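Local coordinates for protein 273aa long hypothetical dTDP-4-dehydrorhamnose reductase (Sulfolobus tokodaii, PDB 2GGS) that binds NADPH and probably acts as a dTDP-4-dehydrorhamnose reductase of the extended short-chain dehydrogenase type, at residues R48-I53 with V88-R93; A186-S191 with T265-G270; A190-E195 with K257-D262. All blocks are in the same frame, centred on the assembly; numbering follows the deposited sequence.

Contact 1 (R48-I53 with V88-R93); sequences RLEDFI and VRHIVR
One carboxylate oxygen, OE2 of E50, accepts hydrogen bonds from two side chains of the facing helix, H90 and R93. The ring nitrogen ND1 of H90 reaches E50 OE2 at 2.6 Å, with the acceptor lying near the ring plane but on the anti side of the carboxylate. R93 comes from the other direction: its NH2 meets the syn lone pair of E50 OE2 at 2.6 Å, nearly in the guanidinium plane, while R93 NE makes a longer, more bent bond of 3.2 Å to E50 OE1, tilted from that plane. This side-on grip is twisted, the two planar groups standing 54° apart. A bend at chi3 (67°) brings NE and NH2 round to the glutamate. Beneath the polar edge, CD2 of L49 sits 3.8 Å from CG1 of I91, and I53 adds CD1 against the backbone of I91. Further out, F46 stacks on the ring of H90, and I53 and I91 both rest on I61 of the central strand 60-63. Segments 48-53 and 88-93 run in the same direction, crossing at -29° against the Rossmann sheet. With ND1 donating to a carboxylate that also carries an arginine, the negative charge of E50 is probably stabilised and would in turn polarise the imidazole.

Contact 2 (A186-S191 with T265-G270); sequences ARKLAS and TLDLDG
R187 and D267 join in a flat, two-pronged salt bridge, the guanidinium and carboxylate planes only 11° apart. NE of R187 donates to OD2 of D267 at 2.8 Å, and NH2 of R187 to OD1 of D267 at 2.9 Å, both bonds almost straight and each using a syn lone pair. The arginine first turns CG into the crowded position between its backbone N and carbonyl carbon (chi1 66°), then runs extended to NE and crosses the aspartate at about a right angle. On the packed side, K188 lays CG 3.5 Å from D267 OD2, an oxygen that also bonds the hydroxyl of S185, just ahead of the helix. The contact thereby ties the first turn of helix 186-199, which flanks the Rossmann sheet, to D267, just before the short 3-10 turn 268-270. A methionine in place of R187 would probably leave the charge of D267 without its two-pronged mate and the turn less firmly held. Toward solvent the fit is looser: D269 offers CB 3.4 Å from R187 NH2 and its backbone over one guanidinium face, but its carboxylate is reached through a water bound to R187 NH2 and D269 OD2. A second water links R187 N to G270 O, 2.9 Å from each.

Contact 3 (A190-E195 with K257-D262); sequences ASAILE and KILSTD
OE1 of E195 accepts the backbone N-H of S260 at 2.9 Å, in a nearly straight bond (169°) that uses the syn lone pair. The other carboxylate oxygen, OE2, takes the next amide along, T261 N, at 3.2 Å; this donor also arrives from the syn side but 15° out of the carboxylate plane. One side chain thus clasps two successive peptide N-H groups, one to each oxygen, just where the chain leaves helix 253-258. L259 has already departed from helical backbone angles there, and the amides that come after it are turned toward the glutamate. The chain of E195 is extended beyond CG, carrying the carboxylate from helix 186-199 to the main chain of S260 and T261.

Apolar contacts fill in around this clasp. L259 spreads its two methyl branches over the helix: CD1 lies 3.8 Å from CB of A192, and CD2 lies 3.7 Å from CB of E195, so the leucine spans about one turn of the helix. T261 points CG2 at the carboxylate, 3.1 Å from E195 OE2, a close approach. With OG1 anti to the backbone N (chi1 -162°), its hydroxyl is turned instead toward S191, which it meets through a shared water, 3.1 Å from T261 OG1 and more weakly held by S191 OG. A192 also packs on V207, just after edge strand 203-206, and on F263; L259 extends along the same helix to L196. Because the donors from 257-262 are backbone amides, the charge of E195 is probably stabilised by their dipoles, and since main-chain N-H groups do the bonding, the carboxylate is likely to fix the path of the backbone as it leaves helix 253-258.

Overall arrangement
Along the chain contact 1 closes before the other two open. It pairs helices 46-56 and 77-97, packed against the early strands of the seven-stranded parallel sheet, whereas contacts 2 and 3 begin on the same helix, 186-199, and share A190 and S191. Centres of contacts 2 and 3 lie about 11 Å apart, with K188 CD touching D262 O at 3.7 Å; contact 1 lies about 30 Å from contact 2 and about 27 Å from contact 3, centre to centre. The first turn of helix 186-199 meets 265-270 and the next meets 257-262, so the C-terminal chain passes it in reverse order, while contact 1 joins two helices near L43 of the NADPH site.

Contact 1 (R48-I53 with V88-R93)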
ATOM      1  N   ARG A  48       0.898 -10.640 -21.813  1.00 21.08           N
ATOM      2  CA  ARG A  48       2.220  -9.980 -21.748  1.00 22.03           C
ATOM      3  C   ARG A  48       2.784 -10.069 -20.321  1.00 20.85           C
ATOM      4  O   ARG A  48       3.977 -10.342 -20.135  1.00 20.77           O
ATOM      5  CB  ARG A  48       2.163  -8.541 -22.231  1.00 23.52           C
ATOM      6  CG  ARG A  48       2.222  -8.419 -23.752  1.00 29.30           C
ATOM      7  CD  ARG A  48       2.700  -7.047 -24.219  1.00 36.54           C
ATOM      8  NE  ARG A  48       2.309  -6.781 -25.603  1.00 42.56           N
ATOM      9  CZ  ARG A  48       2.409  -5.593 -26.198  1.00 43.29           C
ATOM     10  NH1 ARG A  48       2.923  -4.558 -25.543  1.00 43.78           N
ATOM     11  NH2 ARG A  48       2.012  -5.444 -27.458  1.00 45.12           N
ATOM     12  N   LEU A  49       1.909  -9.869 -19.337  1.00 19.92           N
ATOM     13  CA  LEU A  49       2.280 -10.060 -17.915  1.00 18.78           C
ATOM     14  C   LEU A  49       2.794 -11.467 -17.625  1.00 19.41           C
ATOM     15  O   LEU A  49       3.902 -11.637 -17.081  1.00 19.68           O
ATOM     16  CB  LEU A  49       1.097  -9.707 -17.007  1.00 18.30           C
ATOM     17  CG  LEU A  49       1.220 -10.103 -15.527  1.00 17.96           C
ATOM     18  CD1 LEU A  49       2.345  -9.261 -14.892  1.00 18.27           C
ATOM     19  CD2 LEU A  49      -0.113  -9.866 -14.841  1.00 18.56           C
ATOM     20  N   GLU A  50       2.001 -12.489 -17.960  1.00 18.59           N
ATOM     21  CA  GLU A  50       2.412 -13.849 -17.693  1.00 19.99           C
ATOM     22  C   GLU A  50       3.730 -14.211 -18.403  1.00 19.91           C
ATOM     23  O   GLU A  50       4.604 -14.850 -17.822  1.00 20.20           O
ATOM     24  CB  GLU A  50       1.301 -14.851 -18.027  1.00 20.51           C
ATOM     25  CG  GLU A  50       0.017 -14.645 -17.206  1.00 20.36           C
ATOM     26  CD  GLU A  50      -0.979 -15.813 -17.299  1.00 21.40           C
ATOM     27  OE1 GLU A  50      -0.576 -16.985 -17.349  1.00 25.57           O
ATOM     28  OE2 GLU A  50      -2.180 -15.548 -17.345  1.00 25.69           O
ATOM     29  N   ASP A  51       3.870 -13.781 -19.655  1.00 20.21           N
ATOM     30  CA  ASP A  51       5.088 -14.030 -20.422  1.00 20.81           C
ATOM     31  C   ASP A  51       6.286 -13.381 -19.748  1.00 20.29           C
ATOM     32  O   ASP A  51       7.351 -13.972 -19.661  1.00 21.00           O
ATOM     33  CB  ASP A  51       4.982 -13.433 -21.832  1.00 21.91           C
ATOM     34  CG  ASP A  51       6.186 -13.805 -22.690  1.00 25.98           C
ATOM     35  OD1 ASP A  51       6.455 -15.010 -22.837  1.00 30.14           O
ATOM     36  OD2 ASP A  51       6.879 -12.892 -23.160  1.00 33.01           O
ATOM     37  N   PHE A  52       6.083 -12.181 -19.226  1.00 20.12           N
ATOM     38  CA  PHE A  52       7.171 -11.412 -18.603  1.00 19.59           C
ATOM     39  C   PHE A  52       7.674 -12.158 -17.381  1.00 19.78           C
ATOM     40  O   PHE A  52       8.895 -12.319 -17.186  1.00 19.16           O
ATOM     41  CB  PHE A  52       6.671 -10.007 -18.241  1.00 20.56           C
ATOM     42  CG  PHE A  52       7.740  -9.111 -17.719  1.00 21.00           C
ATOM     43  CD1 PHE A  52       8.565  -8.397 -18.589  1.00 23.24           C
ATOM     44  CD2 PHE A  52       7.979  -9.034 -16.355  1.00 20.59           C
ATOM     45  CE1 PHE A  52       9.579  -7.567 -18.085  1.00 21.58           C
ATOM     46  CE2 PHE A  52       9.016  -8.235 -15.862  1.00 19.61           C
ATOM     47  CZ  PHE A  52       9.802  -7.512 -16.708  1.00 21.08           C
ATOM     48  N   ILE A  53       6.726 -12.662 -16.579  1.00 18.11           N
ATOM     49  CA  ILE A  53       7.078 -13.364 -15.362  1.00 19.18           C
ATOM     50  C   ILE A  53       7.835 -14.642 -15.677  1.00 19.52           C
ATOM     51  O   ILE A  53       8.862 -14.926 -15.061  1.00 20.07           O
ATOM     52  CB  ILE A  53       5.807 -13.630 -14.504  1.00 18.03           C
ATOM     53  CG1 ILE A  53       5.338 -12.304 -13.870  1.00 17.96           C
ATOM     54  CG2 ILE A  53       6.075 -14.682 -13.407  1.00 19.45           C
ATOM     55  CD1 ILE A  53       3.931 -12.332 -13.271  1.00 18.06           C
ATOM     56  N   VAL A  88      -3.948  -9.838 -10.388  1.00 15.69           N
ATOM     57  CA  VAL A  88      -3.403 -10.710  -9.343  1.00 15.71           C
ATOM     58  C   VAL A  88      -3.592 -12.175  -9.723  1.00 15.12           C
ATOM     59  O   VAL A  88      -2.717 -13.008  -9.454  1.00 15.03           O
ATOM     60  CB  VAL A  88      -4.011 -10.411  -7.948  1.00 15.28           C
ATOM     61  CG1 VAL A  88      -3.345 -11.325  -6.882  1.00 15.02           C
ATOM     62  CG2 VAL A  88      -3.806  -8.960  -7.583  1.00 14.98           C
ATOM     63  N   ARG A  89      -4.737 -12.507 -10.339  1.00 15.08           N
ATOM     64  CA  ARG A  89      -4.974 -13.880 -10.764  1.00 17.20           C
ATOM     65  C   ARG A  89      -3.847 -14.338 -11.712  1.00 16.50           C
ATOM     66  O   ARG A  89      -3.327 -15.478 -11.645  1.00 17.69           O
ATOM     67  CB  ARG A  89      -6.331 -14.018 -11.448  1.00 17.86           C
ATOM     68  CG  ARG A  89      -6.595 -15.498 -11.773  1.00 18.45           C
ATOM     69  CD  ARG A  89      -8.038 -15.766 -12.189  1.00 27.76           C
ATOM     70  NE  ARG A  89      -8.237 -15.607 -13.623  1.00 28.82           N
ATOM     71  CZ  ARG A  89      -8.055 -16.562 -14.526  1.00 31.75           C
ATOM     72  NH1 ARG A  89      -7.622 -17.772 -14.167  1.00 34.87           N
ATOM     73  NH2 ARG A  89      -8.276 -16.287 -15.803  1.00 33.42           N
ATOM     74  N   HIS A  90      -3.451 -13.438 -12.584  1.00 16.91           N
ATOM     75  CA  HIS A  90      -2.456 -13.775 -13.578  1.00 17.28           C
ATOM     76  C   HIS A  90      -1.028 -13.771 -13.023  1.00 17.46           C
ATOM     77  O   HIS A  90      -0.203 -14.551 -13.430  1.00 17.63           O
ATOM     78  CB  HIS A  90      -2.646 -12.851 -14.785  1.00 17.28           C
ATOM     79  CG  HIS A  90      -3.950 -13.085 -15.471  1.00 18.16           C
ATOM     80  ND1 HIS A  90      -4.116 -14.113 -16.373  1.00 21.64           N
ATOM     81  CD2 HIS A  90      -5.157 -12.476 -15.365  1.00 20.76           C
ATOM     82  CE1 HIS A  90      -5.364 -14.109 -16.817  1.00 23.55           C
ATOM     83  NE2 HIS A  90      -6.024 -13.143 -16.211  1.00 22.18           N
ATOM     84  N   ILE A  91      -0.749 -12.893 -12.069  1.00 17.17           N
ATOM     85  CA  ILE A  91       0.508 -12.950 -11.366  1.00 17.25           C
ATOM     86  C   ILE A  91       0.673 -14.292 -10.632  1.00 16.72           C
ATOM     87  O   ILE A  91       1.697 -14.939 -10.735  1.00 16.58           O
ATOM     88  CB  ILE A  91       0.607 -11.773 -10.361  1.00 16.34           C
ATOM     89  CG1 ILE A  91       0.724 -10.455 -11.137  1.00 17.07           C
ATOM     90  CG2 ILE A  91       1.810 -11.983  -9.445  1.00 16.64           C
ATOM     91  CD1 ILE A  91       0.662  -9.209 -10.197  1.00 17.55           C
ATOM     92  N   VAL A  92      -0.367 -14.713  -9.932  1.00 17.27           N
ATOM     93  CA  VAL A  92      -0.348 -16.005  -9.228  1.00 18.75           C
ATOM     94  C   VAL A  92      -0.156 -17.185 -10.215  1.00 18.42           C
ATOM     95  O   VAL A  92       0.674 -18.062  -9.970  1.00 19.15           O
ATOM     96  CB  VAL A  92      -1.595 -16.182  -8.374  1.00 18.69           C
ATOM     97  CG1 VAL A  92      -1.697 -17.614  -7.856  1.00 20.80           C
ATOM     98  CG2 VAL A  92      -1.533 -15.166  -7.206  1.00 18.86           C
ATOM     99  N   ARG A  93      -0.897 -17.157 -11.332  1.00 18.78           N
ATOM    100  CA  ARG A  93      -0.820 -18.253 -12.300  1.00 19.50           C
ATOM    101  C   ARG A  93       0.584 -18.428 -12.898  1.00 19.97           C
ATOM    102  O   ARG A  93       1.171 -19.522 -12.847  1.00 19.76           O
ATOM    103  CB  ARG A  93      -1.851 -18.083 -13.411  1.00 19.85           C
ATOM    104  CG  ARG A  93      -1.935 -19.333 -14.258  1.00 21.14           C
ATOM    105  CD  ARG A  93      -3.186 -19.328 -15.070  1.00 28.14           C
ATOM    106  NE  ARG A  93      -3.184 -18.273 -16.072  1.00 28.45           N
ATOM    107  CZ  ARG A  93      -4.097 -18.193 -17.038  1.00 31.67           C
ATOM    108  NH1 ARG A  93      -5.050 -19.111 -17.106  1.00 32.85           N
ATOM    109  NH2 ARG A  93      -4.065 -17.225 -17.940  1.00 31.62           N
TER

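Contact 2 (A186-S191 with T265-G270)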
ATOM      1  N   ALA A 186       6.419   4.984   3.356  1.00 12.65           N
ATOM      2  CA  ALA A 186       6.881   3.976   2.418  1.00 13.14           C
ATOM      3  C   ALA A 186       8.199   3.336   2.808  1.00 13.02           C
ATOM      4  O   ALA A 186       8.358   2.134   2.615  1.00 13.80           O
ATOM      5  CB  ALA A 186       6.961   4.571   0.981  1.00 13.45           C
ATOM      6  N   ARG A 187       9.167   4.124   3.319  1.00 13.76           N
ATOM      7  CA  ARG A 187      10.480   3.582   3.669  1.00 14.07           C
ATOM      8  C   ARG A 187      10.423   2.580   4.839  1.00 14.58           C
ATOM      9  O   ARG A 187      11.130   1.577   4.814  1.00 14.65           O
ATOM     10  CB  ARG A 187      11.497   4.691   3.935  1.00 14.44           C
ATOM     11  CG  ARG A 187      11.181   5.532   5.177  1.00 12.20           C
ATOM     12  CD  ARG A 187      12.310   6.553   5.314  1.00 16.01           C
ATOM     13  NE  ARG A 187      12.205   7.253   6.583  1.00 17.98           N
ATOM     14  CZ  ARG A 187      13.210   7.924   7.150  1.00 23.60           C
ATOM     15  NH1 ARG A 187      14.399   8.005   6.559  1.00 22.86           N
ATOM     16  NH2 ARG A 187      13.016   8.529   8.316  1.00 24.82           N
ATOM     17  N   LYS A 188       9.596   2.863   5.845  1.00 14.30           N
ATOM     18  CA  LYS A 188       9.479   1.913   6.963  1.00 14.65           C
ATOM     19  C   LYS A 188       8.808   0.623   6.553  1.00 14.56           C
ATOM     20  O   LYS A 188       9.259  -0.476   6.939  1.00 15.35           O
ATOM     21  CB  LYS A 188       8.751   2.544   8.158  1.00 14.79           C
ATOM     22  CG  LYS A 188       9.568   3.653   8.807  1.00 17.56           C
ATOM     23  CD  LYS A 188      10.812   3.106   9.542  1.00 20.30           C
ATOM     24  CE  LYS A 188      11.509   4.245  10.283  1.00 26.23           C
ATOM     25  NZ  LYS A 188      13.002   4.092  10.364  1.00 28.77           N
ATOM     26  N   LEU A 189       7.733   0.753   5.768  1.00 13.17           N
ATOM     27  CA  LEU A 189       7.047  -0.415   5.176  1.00 13.23           C
ATOM     28  C   LEU A 189       8.030  -1.231   4.323  1.00 12.67           C
ATOM     29  O   LEU A 189       8.063  -2.440   4.423  1.00 11.96           O
ATOM     30  CB  LEU A 189       5.828   0.025   4.350  1.00 12.22           C
ATOM     31  CG  LEU A 189       5.083  -1.194   3.780  1.00 11.63           C
ATOM     32  CD1 LEU A 189       4.764  -2.293   4.846  1.00 12.92           C
ATOM     33  CD2 LEU A 189       3.820  -0.732   3.074  1.00 15.17           C
ATOM     34  N   ALA A 190       8.844  -0.575   3.491  1.00 12.45           N
ATOM     35  CA  ALA A 190       9.811  -1.301   2.635  1.00 13.44           C
ATOM     36  C   ALA A 190      10.814  -2.090   3.471  1.00 14.75           C
ATOM     37  O   ALA A 190      11.091  -3.252   3.168  1.00 14.99           O
ATOM     38  CB  ALA A 190      10.512  -0.356   1.753  1.00 15.71           C
ATOM     39  N   SER A 191      11.306  -1.444   4.530  1.00 15.48           N
ATOM     40  CA  SER A 191      12.252  -2.085   5.450  1.00 17.13           C
ATOM     41  C   SER A 191      11.621  -3.339   6.094  1.00 16.02           C
ATOM     42  O   SER A 191      12.294  -4.391   6.194  1.00 16.63           O
ATOM     43  CB  SER A 191      12.729  -1.088   6.497  1.00 17.81           C
ATOM     44  OG  SER A 191      13.606  -1.744   7.406  1.00 25.91           O
ATOM     45  N   THR A 265       6.303   3.342  14.679  1.00 17.96           N
ATOM     46  CA  THR A 265       6.354   4.701  15.199  1.00 18.28           C
ATOM     47  C   THR A 265       6.246   5.698  14.053  1.00 17.97           C
ATOM     48  O   THR A 265       6.936   5.532  13.029  1.00 17.98           O
ATOM     49  CB  THR A 265       7.619   4.920  15.985  1.00 19.55           C
ATOM     50  OG1 THR A 265       7.592   4.018  17.096  1.00 20.57           O
ATOM     51  CG2 THR A 265       7.704   6.369  16.508  1.00 21.39           C
ATOM     52  N   LEU A 266       5.371   6.677  14.215  1.00 17.69           N
ATOM     53  CA  LEU A 266       5.146   7.673  13.166  1.00 17.28           C
ATOM     54  C   LEU A 266       6.478   8.201  12.614  1.00 18.00           C
ATOM     55  O   LEU A 266       7.355   8.639  13.371  1.00 17.52           O
ATOM     56  CB  LEU A 266       4.323   8.844  13.660  1.00 18.42           C
ATOM     57  CG  LEU A 266       3.963   9.881  12.573  1.00 16.57           C
ATOM     58  CD1 LEU A 266       2.978   9.217  11.568  1.00 17.54           C
ATOM     59  CD2 LEU A 266       3.371  11.151  13.167  1.00 18.39           C
ATOM     60  N   ASP A 267       6.625   8.132  11.298  1.00 17.32           N
ATOM     61  CA  ASP A 267       7.830   8.513  10.627  1.00 16.84           C
ATOM     62  C   ASP A 267       7.644   9.694   9.658  1.00 17.41           C
ATOM     63  O   ASP A 267       7.746   9.538   8.509  1.00 17.32           O
ATOM     64  CB  ASP A 267       8.432   7.293   9.926  1.00 17.16           C
ATOM     65  CG  ASP A 267       9.692   7.592   9.176  1.00 16.59           C
ATOM     66  OD1 ASP A 267      10.486   8.361   9.639  1.00 17.08           O
ATOM     67  OD2 ASP A 267       9.856   7.051   8.112  1.00 16.51           O
ATOM     68  N   LEU A 268       7.394  10.880  10.169  1.00 20.00           N
ATOM     69  CA  LEU A 268       7.294  12.015   9.291  1.00 20.00           C
ATOM     70  C   LEU A 268       8.505  12.379   8.438  1.00 20.00           C
ATOM     71  O   LEU A 268       8.360  12.993   7.423  1.00 19.62           O
ATOM     72  CB  LEU A 268       6.750  13.232  10.004  1.00 20.00           C
ATOM     73  CG  LEU A 268       5.371  13.071  10.613  1.00 20.00           C
ATOM     74  CD1 LEU A 268       4.992  14.302  11.371  1.00 20.00           C
ATOM     75  CD2 LEU A 268       4.377  12.777   9.537  1.00 20.00           C
ATOM     76  N   ASP A 269       9.685  12.001   8.859  1.00 18.52           N
ATOM     77  CA  ASP A 269      10.850  12.155   8.018  1.00 19.17           C
ATOM     78  C   ASP A 269      10.782  11.332   6.704  1.00 18.48           C
ATOM     79  O   ASP A 269      11.586  11.487   5.849  1.00 18.77           O
ATOM     80  CB  ASP A 269      12.116  11.779   8.768  1.00 19.88           C
ATOM     81  CG  ASP A 269      12.545  12.816   9.824  1.00 22.44           C
ATOM     82  OD1 ASP A 269      12.051  13.913   9.867  1.00 24.37           O
ATOM     83  OD2 ASP A 269      13.426  12.454  10.569  1.00 24.72           O
ATOM     84  N   GLY A 270       9.808  10.445   6.611  1.00 17.91           N
ATOM     85  CA  GLY A 270       9.573   9.666   5.408  1.00 18.54           C
ATOM     86  C   GLY A 270       8.795  10.398   4.342  1.00 19.18           C
ATOM     87  O   GLY A 270       8.548   9.880   3.294  1.00 19.32           O
TER
HETATM   88  O   HOH W   1       9.001   7.009   2.842  1.00 17.47           O
HETATM   89  O   HOH W   2      15.046  10.190   9.449  1.00 27.68           O

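Contact 3 (A190-E195 with K257-D262)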
ATOM      1  N   ALA A 190       8.844  -0.575   3.491  1.00 12.45           N
ATOM      2  CA  ALA A 190       9.811  -1.301   2.635  1.00 13.44           C
ATOM      3  C   ALA A 190      10.814  -2.090   3.471  1.00 14.75           C
ATOM      4  O   ALA A 190      11.091  -3.252   3.168  1.00 14.99           O
ATOM      5  CB  ALA A 190      10.512  -0.356   1.753  1.00 15.71           C
ATOM      6  N   SER A 191      11.306  -1.444   4.530  1.00 15.48           N
ATOM      7  CA  SER A 191      12.252  -2.085   5.450  1.00 17.13           C
ATOM      8  C   SER A 191      11.621  -3.339   6.094  1.00 16.02           C
ATOM      9  O   SER A 191      12.294  -4.391   6.194  1.00 16.63           O
ATOM     10  CB  SER A 191      12.729  -1.088   6.497  1.00 17.81           C
ATOM     11  OG  SER A 191      13.606  -1.744   7.406  1.00 25.91           O
ATOM     12  N   ALA A 192      10.350  -3.250   6.490  1.00 14.86           N
ATOM     13  CA  ALA A 192       9.645  -4.410   7.043  1.00 15.22           C
ATOM     14  C   ALA A 192       9.519  -5.518   6.036  1.00 15.65           C
ATOM     15  O   ALA A 192       9.765  -6.687   6.337  1.00 16.08           O
ATOM     16  CB  ALA A 192       8.294  -4.014   7.579  1.00 16.18           C
ATOM     17  N   ILE A 193       9.152  -5.153   4.793  1.00 14.59           N
ATOM     18  CA  ILE A 193       8.959  -6.151   3.764  1.00 16.63           C
ATOM     19  C   ILE A 193      10.269  -6.893   3.465  1.00 16.77           C
ATOM     20  O   ILE A 193      10.267  -8.135   3.375  1.00 18.87           O
ATOM     21  CB  ILE A 193       8.308  -5.521   2.492  1.00 14.76           C
ATOM     22  CG1 ILE A 193       6.850  -5.142   2.811  1.00 16.02           C
ATOM     23  CG2 ILE A 193       8.376  -6.517   1.276  1.00 17.70           C
ATOM     24  CD1 ILE A 193       6.153  -4.205   1.765  1.00 17.85           C
ATOM     25  N   LEU A 194      11.387  -6.157   3.397  1.00 17.61           N
ATOM     26  CA  LEU A 194      12.702  -6.777   3.256  1.00 19.74           C
ATOM     27  C   LEU A 194      12.945  -7.841   4.343  1.00 20.03           C
ATOM     28  O   LEU A 194      13.412  -8.943   4.040  1.00 20.28           O
ATOM     29  CB  LEU A 194      13.808  -5.747   3.335  1.00 21.20           C
ATOM     30  CG  LEU A 194      14.999  -5.928   2.377  1.00 24.57           C
ATOM     31  CD1 LEU A 194      16.108  -4.930   2.620  1.00 25.70           C
ATOM     32  CD2 LEU A 194      15.543  -7.333   2.376  1.00 29.91           C
ATOM     33  N   GLU A 195      12.652  -7.507   5.589  1.00 21.00           N
ATOM     34  CA  GLU A 195      12.835  -8.496   6.685  1.00 22.75           C
ATOM     35  C   GLU A 195      11.959  -9.723   6.487  1.00 22.55           C
ATOM     36  O   GLU A 195      12.371 -10.878   6.721  1.00 23.95           O
ATOM     37  CB  GLU A 195      12.478  -7.877   8.032  1.00 23.23           C
ATOM     38  CG  GLU A 195      13.636  -7.393   8.838  1.00 28.13           C
ATOM     39  CD  GLU A 195      13.228  -7.078  10.250  1.00 30.72           C
ATOM     40  OE1 GLU A 195      13.180  -8.021  11.081  1.00 32.28           O
ATOM     41  OE2 GLU A 195      12.943  -5.891  10.516  1.00 32.26           O
ATOM     42  N   LYS A 257       6.053  -8.667  16.800  1.00 20.01           N
ATOM     43  CA  LYS A 257       6.841  -9.787  17.372  1.00 21.11           C
ATOM     44  C   LYS A 257       7.890 -10.346  16.406  1.00 21.24           C
ATOM     45  O   LYS A 257       9.035 -10.548  16.755  1.00 20.65           O
ATOM     46  CB  LYS A 257       5.937 -10.904  17.878  1.00 22.63           C
ATOM     47  CG  LYS A 257       4.951 -10.434  18.934  1.00 24.34           C
ATOM     48  CD  LYS A 257       4.085 -11.596  19.400  1.00 28.68           C
ATOM     49  CE  LYS A 257       3.086 -11.135  20.465  1.00 28.87           C
ATOM     50  NZ  LYS A 257       3.799 -10.548  21.625  1.00 33.58           N
ATOM     51  N   ILE A 258       7.495 -10.557  15.157  1.00 19.99           N
ATOM     52  CA  ILE A 258       8.349 -11.182  14.148  1.00 20.74           C
ATOM     53  C   ILE A 258       9.546 -10.316  13.747  1.00 19.95           C
ATOM     54  O   ILE A 258      10.686 -10.790  13.594  1.00 20.03           O
ATOM     55  CB  ILE A 258       7.509 -11.507  12.900  1.00 20.94           C
ATOM     56  CG1 ILE A 258       6.544 -12.644  13.202  1.00 23.03           C
ATOM     57  CG2 ILE A 258       8.409 -11.833  11.675  1.00 21.99           C
ATOM     58  CD1 ILE A 258       5.289 -12.636  12.342  1.00 27.11           C
ATOM     59  N   LEU A 259       9.285  -9.031  13.553  1.00 21.33           N
ATOM     60  CA  LEU A 259      10.272  -8.166  12.965  1.00 22.32           C
ATOM     61  C   LEU A 259      11.092  -7.422  14.009  1.00 23.75           C
ATOM     62  O   LEU A 259      10.577  -7.014  15.069  1.00 22.80           O
ATOM     63  CB  LEU A 259       9.579  -7.184  12.016  1.00 21.85           C
ATOM     64  CG  LEU A 259       8.744  -7.875  10.936  1.00 22.58           C
ATOM     65  CD1 LEU A 259       8.088  -6.825  10.074  1.00 21.22           C
ATOM     66  CD2 LEU A 259       9.564  -8.839  10.060  1.00 24.00           C
ATOM     67  N   SER A 260      12.369  -7.228  13.696  1.00 25.45           N
ATOM     68  CA  SER A 260      13.252  -6.485  14.608  1.00 27.87           C
ATOM     69  C   SER A 260      13.008  -4.989  14.568  1.00 28.56           C
ATOM     70  O   SER A 260      12.982  -4.328  15.625  1.00 29.89           O
ATOM     71  CB  SER A 260      14.712  -6.766  14.296  1.00 28.62           C
ATOM     72  OG  SER A 260      14.928  -8.155  14.374  1.00 32.64           O
ATOM     73  N   THR A 261      12.815  -4.478  13.354  1.00 28.11           N
ATOM     74  CA  THR A 261      12.727  -3.037  13.073  1.00 28.39           C
ATOM     75  C   THR A 261      11.431  -2.375  13.558  1.00 26.10           C
ATOM     76  O   THR A 261      10.356  -2.962  13.456  1.00 26.31           O
ATOM     77  CB  THR A 261      12.880  -2.752  11.554  1.00 28.89           C
ATOM     78  OG1 THR A 261      13.201  -1.365  11.353  1.00 31.80           O
ATOM     79  CG2 THR A 261      11.579  -3.122  10.730  1.00 30.28           C
ATOM     80  N   ASP A 262      11.550  -1.162  14.100  1.00 24.01           N
ATOM     81  CA  ASP A 262      10.374  -0.376  14.468  1.00 23.01           C
ATOM     82  C   ASP A 262       9.827   0.247  13.185  1.00 21.84           C
ATOM     83  O   ASP A 262      10.272   1.312  12.767  1.00 21.95           O
ATOM     84  CB  ASP A 262      10.719   0.728  15.496  1.00 24.18           C
ATOM     85  CG  ASP A 262       9.533   1.599  15.840  1.00 24.72           C
ATOM     86  OD1 ASP A 262       8.528   1.555  15.116  1.00 19.71           O
ATOM     87  OD2 ASP A 262       9.553   2.339  16.864  1.00 27.02           O
TER
HETATM   88  O   HOH W   3      13.196   0.895   9.302  1.00 33.82           O